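Local coordinates for protein beta-d-glucoside glucohydrolase (Hypocrea jecorina, PDB 3ZYZ) that probably hydrolyses terminal, non-reducing beta-D-glucosyl residues to release beta-D-glucose, as a family 3 glycoside hydrolase of cellulose degradation, at residues 156-161 with 199-204. Numbering follows the deposited sequence.
Sequences TAKHYI and SVMCSY. With BGC (beta-D-glucopyranose), chain D.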
# COMPACT_ATOMS: atom_id res chain seq x y z
N THR A 156 -5.72 -7.95 -8.11
CA THR A 156 -4.51 -8.76 -8.09
C THR A 156 -3.62 -8.35 -6.92
O THR A 156 -2.98 -7.30 -6.96
CB THR A 156 -3.71 -8.60 -9.42
OG1 THR A 156 -4.59 -8.87 -10.51
CG2 THR A 156 -2.53 -9.56 -9.49
N ALA A 157 -3.61 -9.17 -5.88
CA ALA A 157 -2.70 -8.96 -4.75
C ALA A 157 -1.27 -9.23 -5.21
O ALA A 157 -0.95 -10.33 -5.67
CB ALA A 157 -3.07 -9.87 -3.59
N LYS A 158 -0.43 -8.20 -5.12
CA LYS A 158 0.99 -8.33 -5.48
C LYS A 158 1.88 -7.66 -4.40
O LYS A 158 1.38 -6.85 -3.65
CB LYS A 158 1.24 -7.76 -6.89
CG LYS A 158 1.09 -6.23 -7.00
CD LYS A 158 1.17 -5.76 -8.44
CE LYS A 158 1.46 -4.28 -8.50
NZ LYS A 158 1.30 -3.71 -9.88
N HIS A 159 3.17 -7.99 -4.28
CA HIS A 159 3.86 -9.03 -5.05
C HIS A 159 4.24 -10.13 -4.10
O HIS A 159 4.87 -9.88 -3.06
CB HIS A 159 5.15 -8.51 -5.68
CG HIS A 159 4.96 -7.27 -6.48
ND1 HIS A 159 5.04 -6.01 -5.93
CD2 HIS A 159 4.72 -7.09 -7.80
CE1 HIS A 159 4.84 -5.10 -6.88
NE2 HIS A 159 4.65 -5.73 -8.02
N TYR A 160 3.91 -11.36 -4.49
CA TYR A 160 4.03 -12.52 -3.62
C TYR A 160 5.28 -13.32 -3.97
O TYR A 160 5.26 -14.09 -4.92
CB TYR A 160 2.77 -13.37 -3.76
CG TYR A 160 2.67 -14.56 -2.84
CD1 TYR A 160 2.22 -14.40 -1.53
CD2 TYR A 160 2.97 -15.84 -3.29
CE1 TYR A 160 2.11 -15.49 -0.68
CE2 TYR A 160 2.85 -16.94 -2.44
CZ TYR A 160 2.43 -16.76 -1.14
OH TYR A 160 2.32 -17.84 -0.28
N ILE A 161 6.36 -13.20 -3.19
CA ILE A 161 6.39 -12.56 -1.86
C ILE A 161 7.86 -12.26 -1.51
O ILE A 161 8.77 -12.83 -2.12
CB ILE A 161 5.75 -13.51 -0.78
CG1 ILE A 161 5.55 -12.79 0.56
CG2 ILE A 161 6.55 -14.81 -0.64
CD1 ILE A 161 4.71 -13.57 1.54
N SER A 199 -7.02 -12.77 -7.92
CA SER A 199 -5.71 -13.16 -8.39
C SER A 199 -4.61 -12.70 -7.44
O SER A 199 -4.81 -11.77 -6.64
CB SER A 199 -5.47 -12.60 -9.80
OG SER A 199 -4.21 -13.00 -10.31
N VAL A 200 -3.48 -13.38 -7.52
CA VAL A 200 -2.29 -13.05 -6.76
C VAL A 200 -1.16 -13.06 -7.79
O VAL A 200 -1.14 -13.92 -8.69
CB VAL A 200 -2.03 -14.08 -5.66
CG1 VAL A 200 -0.59 -13.98 -5.14
CG2 VAL A 200 -3.05 -13.91 -4.49
N MET A 201 -0.25 -12.10 -7.70
CA MET A 201 0.91 -12.07 -8.60
C MET A 201 2.20 -12.48 -7.89
O MET A 201 2.60 -11.84 -6.92
CB MET A 201 1.08 -10.69 -9.21
CG MET A 201 2.21 -10.57 -10.23
SD MET A 201 2.57 -8.85 -10.62
CE MET A 201 1.07 -8.35 -11.48
N CYS A 202 2.87 -13.53 -8.39
CA CYS A 202 4.14 -13.96 -7.77
C CYS A 202 5.29 -13.06 -8.19
O CYS A 202 5.29 -12.54 -9.30
CB CYS A 202 4.45 -15.44 -8.01
SG CYS A 202 4.35 -16.03 -9.70
N SER A 203 6.26 -12.87 -7.29
CA SER A 203 7.28 -11.84 -7.48
C SER A 203 8.49 -12.26 -8.32
O SER A 203 8.60 -13.42 -8.74
CB SER A 203 7.75 -11.31 -6.11
OG SER A 203 8.27 -12.35 -5.31
N TYR A 204 9.39 -11.30 -8.52
CA TYR A 204 10.64 -11.44 -9.26
C TYR A 204 11.74 -12.18 -8.53
O TYR A 204 12.57 -12.84 -9.16
CB TYR A 204 11.19 -10.04 -9.59
CG TYR A 204 10.58 -9.43 -10.83
CD1 TYR A 204 10.67 -10.08 -12.07
CD2 TYR A 204 9.94 -8.18 -10.77
CE1 TYR A 204 10.12 -9.52 -13.21
CE2 TYR A 204 9.38 -7.62 -11.91
CZ TYR A 204 9.48 -8.30 -13.13
OH TYR A 204 8.94 -7.76 -14.26
C2 BGC D . 5.83 -4.86 -11.94
C3 BGC D . 4.39 -5.20 -11.59
C4 BGC D . 3.51 -4.75 -12.74
C5 BGC D . 3.97 -5.38 -14.07
C6 BGC D . 3.12 -4.95 -15.26
C1 BGC D . 6.23 -5.42 -13.32
O1 BGC D . 7.52 -4.95 -13.66
O2 BGC D . 6.63 -5.39 -10.90
O3 BGC D . 4.07 -4.52 -10.39
O4 BGC D . 2.16 -5.04 -12.45
O5 BGC D . 5.32 -5.02 -14.33
O6 BGC D . 3.40 -3.60 -15.57
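Ala157 and Tyr160 hydrogen-bond to the backbone of 199-202, joining strands 156-160 and 199-202 as parallel neighbours in the TIM-barrel-like N-terminal domain of family 3 glycoside hydrolases. Ala157 N donates to Ser199 O and Met201 N to Ala157 O; then the register slips by one residue in a beta bulge, beyond which Tyr160 N reaches Met201 O at 2.8 Å in a nearly straight bond (168°). The cis peptide before His159 falls within the bulge and a second, before Ile161, follows it; this is consistent with Lys158 and His159 both reaching the sugar.

Side chains pack in two groups, Val200 with Tyr160 and Met201 with Thr156 and Lys158. Val200 CG1 lies 3.7 Å from Tyr160 CB, and helix 216-226 closes over both residues. Met201 runs alongside Lys158, CB to CB at 3.7 Å, while Thr156 CG2 crosses it obliquely, 3.8 Å from the methionine CB. Bent at chi3 (-67°), the methionine brings its methyl CE to 3.6 Å from O4 of the bound glucose, and SD sits 4.0 Å from His159 CD2.

Polar ends converge on the same glucose. The extended Lys158 chain, with CG over the centre of the His159 imidazole face, delivers NZ to O4 and O3 and also to Leu110 O. Shortening this residue to an alanine would probably deprive glucose O3 and O4, and Leu110 O, of this donor and remove the CG contact over the imidazole. Gly115 O accepts a hydrogen bond from His159 ND1, which, together with the NE2 bond, would hold the ring's rotation; the other ring nitrogen, NE2, meets glucose O3 at 2.7 Å in an almost linear hydrogen bond (177°).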